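Local coordinates for glucosamine-6-phosphate deaminase (Bacillus subtilis, PDB 2BKX), which belongs to the glucosamine-6-phosphate isomerase/6-phosphogluconolactonase family of alpha/beta proteins and carries a fructose-6-phosphate in its pocket, at residues R18-T23 against R45-L50; F58-T63 against D93-R98; E68-S73 against K178-G183; K149-V154 against I184-S189; R192-I197 against T230-R235. All coordinates share one frame; numbering follows the deposited sequence.

Contact 1: R18-T23 against R45-L50; sequences RITADT and RQLIRL
Leu-47 and Leu-50 both swing CG away from their own carbonyl carbon (chi1 -80° and -65°), which sends their methyls across to Thr-20, Ala-21 and Arg-18. From the other helix, Thr-20 CG2 lies 4.0 Å from Leu-47 CD1, the two side chains crossing at about a right angle. Leu-47's second methyl, CD2, comes up against the Ala-21 backbone, 4.1 Å from its N. Ala-21 CB meets Leu-50 CD1 at 4.1 Å, and the small methyl lets the leucine come close to the helix. This is helix-on-helix packing within the alpha/beta fold: the axes of 18-23 and 45-50 pass 10.0 Å apart and cross at -52°, while Thr-20 also reaches Leu-130 and Leu-194 of the central sheet. The Thr-20 hydroxyl is bonded to Ala-16 O one turn earlier, and the methyl is the part that meets Leu-47. Arg-18 starts out pointing away, but bends at chi2 and chi3 until its guanidinium lies across Leu-50; CD1 sits 4.1 Å above one face, offset toward the rim, and NH2 is 3.9 Å from CD2. The charge itself is met by a salt bridge from NH2 to Glu-54, beyond the two segments.

Contact 2: F58-T63 against D93-R98; sequences FQNITT and DSKPSR
Thr-62 OG1 is gripped side-on by Arg-98, which gives it two hydrogen bonds, from NH2 at 2.9 Å and from NE at 3.0 Å. The oxygen lies at the guanidinium edge, in its plane, and Arg-98 gets there by bending at both chi2 and chi3. Next to this grip the backbones join: Thr-63 N bonds to Arg-98 O at 2.9 Å, in the carbonyl plane, where strand 62-69 takes up its parallel neighbour 99-100. At the other end a type I turn, Phe-58 to Ile-61, is clasped by Asp-93. Its OD1 accepts Phe-58 N at 2.7 Å on the syn side and also sits at the edge of the Phe-58 ring, whose plane is nearly perpendicular to the carboxylate (86°). OD2 takes a longer bond of 3.3 Å from Gln-59 NE2 on its anti side, and a further one from Ser-57. Between the two ends, Lys-95 turns its last bond, chi4 71°, to bring NZ 2.9 Å from Gln-59 O, with a weak second bond to Asn-60 OD1. Water 1 accepts from Lys-95 N and sits 2.7 Å from Ile-61 O, one of several acceptors competing for its protons. The loop 93-98 thus supplies one anion and two cations to a turn and strand start offering mainly backbone and neutral polar groups, and the carboxylate is probably stabilised in its charged form by its several donors.

Contact 3: E68-S73 against K178-G183; sequences EYAGLS and KALTMG
Ala-70 points its methyl at the neighbouring strand, where CB meets Leu-180 CD1 at 4.0 Å and Lys-178 CB at 3.9 Å. Leu-180 and Glu-68 leave the sheet on the same face, yet the acid turns its end away to bond Tyr-80 and His-81, so it is the leucine that leans on Ala-70, with helix 109-122 beyond. Here strand 62-69 runs antiparallel to 178-181, in the mixed sheet of this alpha/beta fold. Glu-68 and Leu-180 form a hydrogen-bonded pair, with Leu-180 N to Glu-68 O at 2.8 Å almost straight along the C=O axis. In the next, non-hydrogen-bonded pair, Tyr-69 and Ala-179, the side chains diverge: Tyr-69 points away and its hydroxyl bonds Asn-165, while Ala-179 CB nestles 3.4 Å from Glu-68 O. Ala-70 N donates to Lys-178 O at 3.0 Å from above the carbonyl plane, as the chain enters its type II turn. Water 2 then bridges Lys-178 N to Ala-70 O.

Contact 4: K149-V154 against I184-S189; sequences KSRTHV and IQTILS
Ser-150 reaches the first turn of helix 184-188 with two acceptors: its carbonyl O takes Gln-185 N at 2.8 Å, in the carbonyl plane, and its OG takes Ile-184 N at 2.9 Å. With chi1 57°, OG stands between its own N and carbonyl carbon and faces the Ile-184 N-H; Ser-147 O is its other partner. First-turn N-H groups have no acceptor within their own helix, so Ser-150 supplies from a separate loop what capping residues commonly provide. Further out, Arg-151 and Gln-185 lie side by side, pointing the same way. Gln-185 CG rests over the centre of the guanidinium, 3.4 Å above its plane, while water 3, at the edge, links NH2 to Ser-189 OG. Arg-151 NH2 also forms a salt bridge with Glu-117, whose other oxygen bonds both Thr-152 OG1 and Thr-186 OG1; the two hydroxyls are 3.9 Å apart. Glu-117 belongs to helix 109-122, so the loop leading into strand 153-156 is pinned between that helix and the short helix following strand 178-181.

Contact 5: R192-I197 against T230-R235; sequences RILLLI and TVLIDR
Leu-195 and Val-231 lie side by side in the parallel strand pair of a beta-alpha-beta unit, 193-197 and 229-234, with helix 203-211 in the crossover between them. The axes of 193-197 and 230-234 pass 4.8 Å apart at closest, 14° off parallel. From Leu-194 to Ile-197 the packing is dense and apolar. On one face Leu-195 CD2 meets Val-231 CG1 at 4.0 Å, and Ile-197 CD1 comes to 3.8 Å from the same methyl, the Ile-197 side chain slanting across that of Val-231. On the other face Leu-196 runs alongside Leu-232, CD2 to CD1 at 3.7 Å, and Leu-194 holds CG anti to its N (chi1 176°) so that CD1 reaches across to Leu-232 CG. Backbone bonds knit this part together: Leu-195 N donates to Thr-230 O and Leu-195 O accepts Leu-232 N, both at 2.8 Å, and Leu-232 O takes Ile-197 N. Helix 9-26 packs on the Leu-194, Leu-196 and Leu-232 face. The end at Arg-192 is looser and wet. Arg-192 is stretched out from CG to NE, but its NH2 stays 4.2 Å from Thr-230 OG1, and between these two side chains solvent does the joining. Water 4, at the guanidinium edge, accepts from NE and lies 3.0 Å from Ile-193 O, while water 5 has a weak bond from NH2. Both waters are hydrogen-bonded to Thr-230 OG1, each at 2.7 Å.

Overall arrangement
Four of the contacts reach the mixed central sheet; contact 1 is the helix pair packed beside it. Contacts 1 and 5 touch through Ile-19 and Thr-20 against Arg-192 and Leu-194, and contact 1 meets contact 2 where Leu-47 O lies near the Phe-58 ring. Contacts 2 and 3 share strand 62-69, their centres about 22 Å apart, and their segments alternate along the chain. So do those of contacts 3 and 4, which touch as strands 178-181 and 153-156 pair. Contact 5 comes last, its first strand following helix 184-188. Contacts 1 and 3 lie on opposite sides of the chain's centre, about 27 Å between centres; strand 62-69 carries Leu-66 and Asp-67 of the fructose-6-phosphate pocket.

Contact 1: R18-T23 against R45-L50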
# COMPACT_ATOMS: atom_id res chain seq x y z
N ARG A 18 -4.78 -13.01 -7.10
CA ARG A 18 -4.08 -14.05 -7.85
C ARG A 18 -2.59 -13.72 -8.03
O ARG A 18 -1.71 -14.59 -7.84
CB ARG A 18 -4.78 -14.29 -9.19
CG ARG A 18 -4.11 -15.31 -10.10
CD ARG A 18 -4.02 -16.68 -9.47
NE ARG A 18 -5.35 -17.19 -9.21
CZ ARG A 18 -5.64 -18.20 -8.42
NH1 ARG A 18 -4.68 -18.81 -7.74
NH2 ARG A 18 -6.90 -18.58 -8.28
N ILE A 19 -2.29 -12.47 -8.38
CA ILE A 19 -0.90 -12.04 -8.54
C ILE A 19 -0.13 -12.15 -7.22
O ILE A 19 1.02 -12.64 -7.19
CB ILE A 19 -0.80 -10.61 -9.07
CG1 ILE A 19 -1.31 -10.54 -10.53
CG2 ILE A 19 0.61 -10.06 -8.94
CD1 ILE A 19 -1.60 -9.15 -11.05
N THR A 20 -0.79 -11.77 -6.12
CA THR A 20 -0.15 -11.87 -4.82
C THR A 20 0.07 -13.36 -4.46
O THR A 20 1.11 -13.74 -3.95
CB THR A 20 -1.00 -11.15 -3.75
OG1 THR A 20 -1.23 -9.81 -4.19
CG2 THR A 20 -0.30 -11.10 -2.42
N ALA A 21 -0.96 -14.18 -4.68
CA ALA A 21 -0.83 -15.62 -4.46
C ALA A 21 0.30 -16.23 -5.27
O ALA A 21 1.05 -17.08 -4.79
CB ALA A 21 -2.11 -16.32 -4.78
N ASP A 22 0.45 -15.80 -6.50
CA ASP A 22 1.55 -16.26 -7.36
C ASP A 22 2.89 -15.98 -6.69
O ASP A 22 3.81 -16.80 -6.70
CB ASP A 22 1.52 -15.55 -8.73
CG ASP A 22 0.46 -16.08 -9.66
OD1 ASP A 22 -0.07 -17.20 -9.47
OD2 ASP A 22 0.17 -15.39 -10.67
N THR A 23 3.01 -14.79 -6.09
CA THR A 23 4.29 -14.40 -5.46
C THR A 23 4.58 -15.31 -4.26
O THR A 23 5.70 -15.80 -4.06
CB THR A 23 4.19 -12.95 -4.97
OG1 THR A 23 3.85 -12.10 -6.10
CG2 THR A 23 5.47 -12.48 -4.32
N ARG A 45 -9.87 -9.98 1.08
CA ARG A 45 -10.97 -10.94 1.19
C ARG A 45 -10.73 -12.12 0.23
O ARG A 45 -10.94 -13.30 0.61
CB ARG A 45 -12.29 -10.27 0.86
CG ARG A 45 -12.92 -9.45 1.96
CD ARG A 45 -14.34 -9.09 1.67
NE ARG A 45 -14.46 -8.18 0.54
CZ ARG A 45 -14.46 -6.85 0.61
NH1 ARG A 45 -14.30 -6.26 1.76
NH2 ARG A 45 -14.61 -6.14 -0.49
N GLN A 46 -10.31 -11.84 -1.01
CA GLN A 46 -10.09 -12.92 -1.93
C GLN A 46 -8.88 -13.77 -1.59
O GLN A 46 -8.91 -14.96 -1.83
CB GLN A 46 -10.11 -12.47 -3.40
CG GLN A 46 -11.37 -11.79 -3.79
CD GLN A 46 -12.57 -12.70 -3.54
OE1 GLN A 46 -12.63 -13.81 -4.09
NE2 GLN A 46 -13.46 -12.30 -2.62
N LEU A 47 -7.81 -13.17 -1.06
CA LEU A 47 -6.67 -13.97 -0.54
C LEU A 47 -7.06 -14.94 0.54
O LEU A 47 -6.62 -16.10 0.53
CB LEU A 47 -5.56 -13.07 0.04
CG LEU A 47 -4.70 -12.52 -1.06
CD1 LEU A 47 -3.85 -11.40 -0.53
CD2 LEU A 47 -3.78 -13.63 -1.71
N ILE A 48 -7.90 -14.49 1.45
CA ILE A 48 -8.42 -15.34 2.50
C ILE A 48 -9.28 -16.45 1.90
O ILE A 48 -9.20 -17.59 2.33
CB ILE A 48 -9.19 -14.53 3.56
CG1 ILE A 48 -8.22 -13.61 4.29
CG2 ILE A 48 -9.89 -15.46 4.56
CD1 ILE A 48 -8.96 -12.52 5.03
N ARG A 49 -10.08 -16.13 0.89
CA ARG A 49 -10.84 -17.17 0.23
C ARG A 49 -9.93 -18.23 -0.36
O ARG A 49 -10.25 -19.42 -0.24
CB ARG A 49 -11.66 -16.52 -0.86
CG ARG A 49 -13.00 -16.09 -0.37
CD ARG A 49 -14.01 -17.25 -0.48
NE ARG A 49 -15.35 -16.75 -0.26
CZ ARG A 49 -15.95 -16.67 0.93
NH1 ARG A 49 -15.33 -17.08 2.04
NH2 ARG A 49 -17.17 -16.16 1.00
N LEU A 50 -8.86 -17.82 -1.03
CA LEU A 50 -7.93 -18.78 -1.65
C LEU A 50 -7.27 -19.68 -0.60
O LEU A 50 -6.93 -20.84 -0.86
CB LEU A 50 -6.87 -18.06 -2.48
CG LEU A 50 -7.35 -17.29 -3.70
CD1 LEU A 50 -6.17 -16.65 -4.37
CD2 LEU A 50 -8.15 -18.16 -4.64

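Contact 2: F58-T63 against D93-R98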
# COMPACT_ATOMS: atom_id res chain seq x y z
N PHE A 58 0.27 -19.35 4.03
CA PHE A 58 1.04 -18.16 4.31
C PHE A 58 2.14 -18.42 5.36
O PHE A 58 2.71 -17.51 5.93
CB PHE A 58 0.07 -17.05 4.75
CG PHE A 58 -1.06 -16.75 3.73
CD1 PHE A 58 -2.20 -17.53 3.67
CD2 PHE A 58 -1.00 -15.63 2.91
CE1 PHE A 58 -3.24 -17.24 2.74
CE2 PHE A 58 -2.02 -15.36 1.97
CZ PHE A 58 -3.13 -16.16 1.90
N GLN A 59 2.44 -19.69 5.61
CA GLN A 59 3.29 -20.05 6.74
C GLN A 59 4.69 -19.45 6.75
O GLN A 59 5.26 -19.20 7.81
CB GLN A 59 3.37 -21.58 6.91
CG GLN A 59 2.11 -22.13 7.49
CD GLN A 59 2.17 -23.55 7.97
OE1 GLN A 59 3.25 -24.16 8.06
NE2 GLN A 59 1.00 -24.08 8.31
N ASN A 60 5.27 -19.23 5.58
CA ASN A 60 6.64 -18.75 5.55
C ASN A 60 6.80 -17.33 5.04
O ASN A 60 7.94 -16.86 4.87
CB ASN A 60 7.55 -19.75 4.82
CG ASN A 60 7.75 -21.00 5.65
OD1 ASN A 60 8.48 -20.98 6.65
ND2 ASN A 60 7.03 -22.04 5.30
N ILE A 61 5.68 -16.64 4.88
CA ILE A 61 5.73 -15.27 4.36
C ILE A 61 6.17 -14.29 5.42
O ILE A 61 6.02 -14.53 6.62
CB ILE A 61 4.39 -14.78 3.71
CG1 ILE A 61 3.30 -14.42 4.74
CG2 ILE A 61 3.91 -15.74 2.63
CD1 ILE A 61 2.16 -13.60 4.15
N THR A 62 6.78 -13.22 4.95
CA THR A 62 7.04 -12.02 5.74
C THR A 62 6.32 -10.88 5.08
O THR A 62 6.24 -10.85 3.86
CB THR A 62 8.56 -11.72 5.77
OG1 THR A 62 9.24 -12.85 6.37
CG2 THR A 62 8.87 -10.46 6.51
N THR A 63 5.80 -9.93 5.87
CA THR A 63 5.19 -8.73 5.28
C THR A 63 5.72 -7.46 5.88
O THR A 63 6.08 -7.42 7.08
CB THR A 63 3.65 -8.78 5.39
OG1 THR A 63 3.22 -8.64 6.74
CG2 THR A 63 3.10 -10.08 4.85
N ASP A 93 -2.57 -18.39 8.09
CA ASP A 93 -1.69 -19.26 8.88
C ASP A 93 -0.26 -18.78 8.82
O ASP A 93 0.69 -19.58 8.76
CB ASP A 93 -1.78 -20.73 8.37
CG ASP A 93 -1.28 -20.91 6.92
OD1 ASP A 93 -1.31 -19.94 6.13
OD2 ASP A 93 -0.86 -22.03 6.55
N SER A 94 -0.07 -17.47 8.89
CA SER A 94 1.27 -16.89 8.92
C SER A 94 1.93 -17.03 10.29
O SER A 94 1.27 -17.41 11.25
CB SER A 94 1.16 -15.42 8.53
OG SER A 94 0.36 -14.74 9.46
N LYS A 95 3.21 -16.68 10.39
CA LYS A 95 3.86 -16.47 11.68
C LYS A 95 3.68 -15.00 12.05
O LYS A 95 4.25 -14.11 11.40
CB LYS A 95 5.35 -16.79 11.62
CG LYS A 95 5.68 -18.24 11.32
CD LYS A 95 7.19 -18.45 11.41
CE LYS A 95 7.57 -19.86 10.98
NZ LYS A 95 7.39 -20.06 9.52
N PRO A 96 2.89 -14.71 13.10
CA PRO A 96 2.61 -13.31 13.42
C PRO A 96 3.81 -12.40 13.60
O PRO A 96 3.71 -11.20 13.34
CB PRO A 96 1.76 -13.40 14.70
CG PRO A 96 1.08 -14.72 14.60
CD PRO A 96 2.08 -15.63 13.93
N SER A 97 4.92 -12.92 14.12
CA SER A 97 6.08 -12.07 14.34
C SER A 97 6.77 -11.63 13.06
O SER A 97 7.68 -10.81 13.11
CB SER A 97 7.07 -12.76 15.27
OG SER A 97 7.55 -13.93 14.67
N ARG A 98 6.34 -12.17 11.92
CA ARG A 98 6.92 -11.82 10.64
C ARG A 98 6.08 -10.80 9.87
O ARG A 98 6.31 -10.60 8.69
CB ARG A 98 7.22 -13.05 9.80
CG ARG A 98 8.32 -13.93 10.44
CD ARG A 98 9.67 -13.25 10.54
NE ARG A 98 10.23 -13.03 9.20
CZ ARG A 98 11.46 -12.60 8.92
NH1 ARG A 98 12.32 -12.29 9.88
NH2 ARG A 98 11.83 -12.52 7.67
O HOH W 1 4.87 -16.36 8.16

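Contact 3: E68-S73 against K178-G183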
# COMPACT_ATOMS: atom_id res chain seq x y z
N GLU A 68 1.85 3.97 8.70
CA GLU A 68 1.07 3.97 9.94
C GLU A 68 0.89 5.40 10.37
O GLU A 68 1.76 6.25 10.11
CB GLU A 68 1.76 3.17 11.03
CG GLU A 68 1.07 3.14 12.40
CD GLU A 68 -0.33 2.54 12.38
OE1 GLU A 68 -1.26 3.15 11.80
OE2 GLU A 68 -0.49 1.41 12.93
N TYR A 69 -0.24 5.69 10.98
CA TYR A 69 -0.48 7.04 11.46
C TYR A 69 0.38 7.31 12.72
O TYR A 69 0.56 6.45 13.57
CB TYR A 69 -1.94 7.23 11.85
CG TYR A 69 -2.93 7.35 10.72
CD1 TYR A 69 -3.90 6.37 10.52
CD2 TYR A 69 -2.93 8.44 9.86
CE1 TYR A 69 -4.83 6.48 9.49
CE2 TYR A 69 -3.85 8.57 8.84
CZ TYR A 69 -4.81 7.61 8.68
OH TYR A 69 -5.72 7.80 7.67
N ALA A 70 0.87 8.55 12.83
CA ALA A 70 1.61 8.95 14.02
C ALA A 70 0.68 9.18 15.17
O ALA A 70 -0.35 9.82 15.04
CB ALA A 70 2.43 10.22 13.76
N GLY A 71 1.04 8.64 16.31
CA GLY A 71 0.32 8.88 17.55
C GLY A 71 -0.74 7.86 17.86
O GLY A 71 -1.40 7.99 18.90
N LEU A 72 -0.93 6.86 17.00
CA LEU A 72 -1.91 5.81 17.26
C LEU A 72 -1.21 4.53 17.70
O LEU A 72 -0.25 4.08 17.08
CB LEU A 72 -2.77 5.52 16.03
CG LEU A 72 -3.60 6.64 15.44
CD1 LEU A 72 -4.54 6.16 14.37
CD2 LEU A 72 -4.38 7.41 16.52
N SER A 73 -1.74 3.91 18.76
CA SER A 73 -1.26 2.59 19.19
C SER A 73 -1.86 1.48 18.36
O SER A 73 -2.87 1.68 17.66
CB SER A 73 -1.63 2.38 20.65
OG SER A 73 -3.00 2.47 20.86
N LYS A 178 -0.09 13.58 11.13
CA LYS A 178 1.18 13.03 10.66
C LYS A 178 1.14 11.52 10.52
O LYS A 178 0.27 10.86 11.07
CB LYS A 178 2.34 13.43 11.60
CG LYS A 178 2.51 14.97 11.77
CD LYS A 178 3.68 15.32 12.66
CE LYS A 178 4.11 16.74 12.49
NZ LYS A 178 5.39 17.01 13.21
N ALA A 179 2.14 11.00 9.82
CA ALA A 179 2.26 9.59 9.60
C ALA A 179 3.71 9.20 9.39
O ALA A 179 4.56 10.04 9.17
CB ALA A 179 1.42 9.19 8.40
N LEU A 180 3.97 7.90 9.45
CA LEU A 180 5.23 7.28 9.09
C LEU A 180 5.00 6.50 7.80
O LEU A 180 4.02 5.77 7.70
CB LEU A 180 5.65 6.29 10.18
CG LEU A 180 6.11 6.90 11.49
CD1 LEU A 180 4.99 7.61 12.23
CD2 LEU A 180 6.70 5.80 12.36
N THR A 181 5.86 6.69 6.80
CA THR A 181 5.68 6.01 5.51
C THR A 181 7.02 5.57 4.92
O THR A 181 8.02 6.26 5.01
CB THR A 181 4.97 6.94 4.50
OG1 THR A 181 4.68 6.22 3.30
CG2 THR A 181 5.72 8.19 4.20
N MET A 182 6.99 4.40 4.32
CA MET A 182 8.05 3.98 3.40
C MET A 182 8.22 5.09 2.40
O MET A 182 7.23 5.71 1.99
CB MET A 182 7.61 2.77 2.64
CG MET A 182 7.74 1.56 3.34
SD MET A 182 7.31 0.23 2.12
CE MET A 182 7.12 -0.50 3.36
N GLY A 183 9.46 5.37 2.01
CA GLY A 183 9.68 6.40 1.00
C GLY A 183 9.54 5.89 -0.41
O GLY A 183 9.30 4.69 -0.67
O HOH W 2 -0.47 12.64 13.99

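Contact 4: K149-V154 against I184-S189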
# COMPACT_ATOMS: atom_id res chain seq x y z
N LYS A 149 14.15 9.96 -4.10
CA LYS A 149 15.16 9.28 -3.31
C LYS A 149 14.75 9.08 -1.84
O LYS A 149 15.51 8.53 -1.03
CB LYS A 149 16.49 10.05 -3.35
CG LYS A 149 17.06 10.14 -4.73
CD LYS A 149 18.44 10.80 -4.78
CE LYS A 149 18.92 10.89 -6.24
NZ LYS A 149 20.37 11.19 -6.35
N SER A 150 13.53 9.50 -1.48
CA SER A 150 13.10 9.41 -0.10
C SER A 150 13.09 7.98 0.42
O SER A 150 12.80 7.03 -0.32
CB SER A 150 11.72 10.03 0.04
OG SER A 150 10.75 9.44 -0.79
N ARG A 151 13.38 7.87 1.72
CA ARG A 151 13.36 6.62 2.47
C ARG A 151 12.26 6.72 3.54
O ARG A 151 11.51 7.70 3.54
CB ARG A 151 14.74 6.38 3.07
CG ARG A 151 15.80 6.12 2.00
CD ARG A 151 15.75 4.72 1.48
NE ARG A 151 16.80 4.47 0.49
CZ ARG A 151 17.04 3.31 -0.03
NH1 ARG A 151 18.02 3.17 -0.94
NH2 ARG A 151 16.29 2.28 0.31
N THR A 152 12.13 5.71 4.40
CA THR A 152 11.04 5.74 5.36
C THR A 152 11.19 7.00 6.20
O THR A 152 12.30 7.33 6.66
CB THR A 152 11.05 4.46 6.22
OG1 THR A 152 10.93 3.28 5.40
CG2 THR A 152 9.94 4.46 7.20
N HIS A 153 10.09 7.73 6.41
CA HIS A 153 10.15 9.03 7.07
C HIS A 153 8.82 9.45 7.65
O HIS A 153 7.79 8.90 7.27
CB HIS A 153 10.72 10.11 6.13
CG HIS A 153 9.87 10.45 4.95
ND1 HIS A 153 9.65 9.59 3.91
CD2 HIS A 153 9.25 11.61 4.62
CE1 HIS A 153 8.87 10.18 3.01
NE2 HIS A 153 8.60 11.40 3.43
N VAL A 154 8.90 10.44 8.54
CA VAL A 154 7.76 11.12 9.13
C VAL A 154 7.28 12.20 8.20
O VAL A 154 8.06 13.00 7.71
CB VAL A 154 8.11 11.72 10.49
CG1 VAL A 154 6.89 12.38 11.15
CG2 VAL A 154 8.63 10.64 11.41
N ILE A 184 9.66 6.81 -1.35
CA ILE A 184 9.56 6.44 -2.74
C ILE A 184 10.68 5.48 -3.15
O ILE A 184 10.44 4.51 -3.88
CB ILE A 184 9.47 7.67 -3.65
CG1 ILE A 184 8.21 8.48 -3.32
CG2 ILE A 184 9.53 7.28 -5.12
CD1 ILE A 184 8.03 9.75 -4.06
N GLN A 185 11.91 5.73 -2.68
CA GLN A 185 12.97 4.80 -3.02
C GLN A 185 12.74 3.44 -2.35
O GLN A 185 13.04 2.39 -2.92
CB GLN A 185 14.34 5.36 -2.65
CG GLN A 185 15.47 4.43 -2.96
CD GLN A 185 15.63 4.16 -4.41
OE1 GLN A 185 16.01 5.03 -5.15
NE2 GLN A 185 15.39 2.91 -4.82
N THR A 186 12.20 3.45 -1.14
CA THR A 186 11.86 2.19 -0.46
C THR A 186 10.89 1.36 -1.32
O THR A 186 11.02 0.13 -1.49
CB THR A 186 11.20 2.45 0.92
OG1 THR A 186 11.82 3.57 1.57
CG2 THR A 186 11.29 1.23 1.78
N ILE A 187 9.89 2.04 -1.87
CA ILE A 187 8.90 1.39 -2.76
C ILE A 187 9.54 0.90 -4.08
O ILE A 187 9.33 -0.24 -4.51
CB ILE A 187 7.74 2.36 -3.01
CG1 ILE A 187 6.95 2.60 -1.71
CG2 ILE A 187 6.84 1.91 -4.20
CD1 ILE A 187 6.01 3.79 -1.77
N LEU A 188 10.36 1.76 -4.69
CA LEU A 188 10.98 1.45 -5.97
C LEU A 188 11.97 0.29 -5.88
O LEU A 188 12.27 -0.34 -6.88
CB LEU A 188 11.69 2.65 -6.54
CG LEU A 188 10.80 3.74 -7.09
CD1 LEU A 188 11.63 4.95 -7.47
CD2 LEU A 188 9.96 3.27 -8.29
N SER A 189 12.49 0.00 -4.68
CA SER A 189 13.37 -1.14 -4.50
C SER A 189 12.68 -2.49 -4.57
O SER A 189 13.35 -3.52 -4.62
CB SER A 189 14.12 -0.97 -3.19
OG SER A 189 15.01 0.13 -3.30
O HOH W 3 16.80 -0.11 -1.30

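Contact 5: R192-I197 against T230-R235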
# COMPACT_ATOMS: atom_id res chain seq x y z
N ARG A 192 8.75 -6.06 -7.71
CA ARG A 192 7.53 -6.03 -8.51
C ARG A 192 6.52 -5.14 -7.81
O ARG A 192 6.35 -5.27 -6.60
CB ARG A 192 6.92 -7.43 -8.63
CG ARG A 192 5.77 -7.52 -9.54
CD ARG A 192 5.24 -8.92 -9.70
NE ARG A 192 4.14 -8.89 -10.66
CZ ARG A 192 3.47 -9.96 -11.06
NH1 ARG A 192 3.74 -11.14 -10.56
NH2 ARG A 192 2.52 -9.81 -11.96
N ILE A 193 5.87 -4.26 -8.57
CA ILE A 193 4.87 -3.36 -8.01
C ILE A 193 3.50 -3.68 -8.57
O ILE A 193 3.38 -3.92 -9.77
CB ILE A 193 5.27 -1.88 -8.23
CG1 ILE A 193 6.54 -1.58 -7.33
CG2 ILE A 193 4.14 -0.92 -7.84
CD1 ILE A 193 7.22 -0.34 -7.56
N LEU A 194 2.50 -3.70 -7.70
CA LEU A 194 1.11 -3.92 -8.09
C LEU A 194 0.30 -2.73 -7.53
O LEU A 194 0.10 -2.65 -6.32
CB LEU A 194 0.61 -5.26 -7.53
CG LEU A 194 -0.87 -5.56 -7.77
CD1 LEU A 194 -1.20 -5.51 -9.24
CD2 LEU A 194 -1.27 -6.90 -7.12
N LEU A 195 -0.09 -1.83 -8.43
CA LEU A 195 -0.83 -0.62 -8.09
C LEU A 195 -2.30 -0.86 -8.42
O LEU A 195 -2.66 -1.19 -9.54
CB LEU A 195 -0.27 0.60 -8.84
CG LEU A 195 -1.07 1.89 -8.74
CD1 LEU A 195 -1.17 2.39 -7.33
CD2 LEU A 195 -0.43 2.93 -9.63
N LEU A 196 -3.16 -0.67 -7.41
CA LEU A 196 -4.59 -0.90 -7.51
C LEU A 196 -5.31 0.45 -7.47
O LEU A 196 -5.07 1.26 -6.59
CB LEU A 196 -5.07 -1.73 -6.32
CG LEU A 196 -4.33 -3.03 -6.08
CD1 LEU A 196 -4.87 -3.78 -4.86
CD2 LEU A 196 -4.35 -3.90 -7.32
N ILE A 197 -6.25 0.64 -8.38
CA ILE A 197 -6.97 1.91 -8.50
C ILE A 197 -8.43 1.64 -8.81
O ILE A 197 -8.75 1.06 -9.86
CB ILE A 197 -6.38 2.84 -9.56
CG1 ILE A 197 -4.86 2.93 -9.46
CG2 ILE A 197 -6.98 4.25 -9.34
CD1 ILE A 197 -4.19 3.80 -10.51
N THR A 230 2.56 -3.33 -12.51
CA THR A 230 1.26 -3.66 -13.04
C THR A 230 0.27 -2.73 -12.36
O THR A 230 0.28 -2.59 -11.15
CB THR A 230 0.92 -5.10 -12.75
OG1 THR A 230 1.87 -5.94 -13.39
CG2 THR A 230 -0.49 -5.51 -13.19
N VAL A 231 -0.61 -2.13 -13.15
CA VAL A 231 -1.62 -1.19 -12.64
C VAL A 231 -2.99 -1.73 -13.02
O VAL A 231 -3.29 -1.87 -14.21
CB VAL A 231 -1.45 0.24 -13.23
CG1 VAL A 231 -2.43 1.17 -12.56
CG2 VAL A 231 -0.02 0.74 -13.13
N LEU A 232 -3.80 -2.01 -12.00
CA LEU A 232 -5.15 -2.50 -12.21
C LEU A 232 -6.10 -1.35 -11.98
O LEU A 232 -6.05 -0.72 -10.91
CB LEU A 232 -5.48 -3.67 -11.29
CG LEU A 232 -4.54 -4.87 -11.34
CD1 LEU A 232 -5.05 -5.92 -10.35
CD2 LEU A 232 -4.37 -5.43 -12.72
N ILE A 233 -6.96 -1.06 -12.97
CA ILE A 233 -7.84 0.12 -12.89
C ILE A 233 -9.24 -0.32 -13.23
O ILE A 233 -9.45 -0.87 -14.31
CB ILE A 233 -7.39 1.18 -13.89
CG1 ILE A 233 -5.88 1.50 -13.73
CG2 ILE A 233 -8.18 2.45 -13.73
CD1 ILE A 233 -5.26 2.43 -14.78
N ASP A 234 -10.19 -0.08 -12.35
CA ASP A 234 -11.58 -0.40 -12.69
C ASP A 234 -12.21 0.66 -13.59
O ASP A 234 -11.61 1.69 -13.87
CB ASP A 234 -12.41 -0.79 -11.49
CG ASP A 234 -12.77 0.34 -10.58
OD1 ASP A 234 -12.59 1.54 -10.92
OD2 ASP A 234 -13.31 0.01 -9.50
N ARG A 235 -13.41 0.38 -14.10
CA ARG A 235 -14.05 1.23 -15.13
C ARG A 235 -14.24 2.65 -14.64
O ARG A 235 -13.98 3.61 -15.34
CB ARG A 235 -15.38 0.61 -15.59
CG ARG A 235 -15.20 -0.73 -16.20
CD ARG A 235 -14.52 -0.71 -17.55
NE ARG A 235 -13.91 -2.01 -17.85
CZ ARG A 235 -13.40 -2.36 -19.03
NH1 ARG A 235 -12.87 -3.57 -19.18
NH2 ARG A 235 -13.39 -1.50 -20.05
O HOH W 4 4.06 -6.06 -11.76
O HOH W 5 1.69 -8.45 -14.30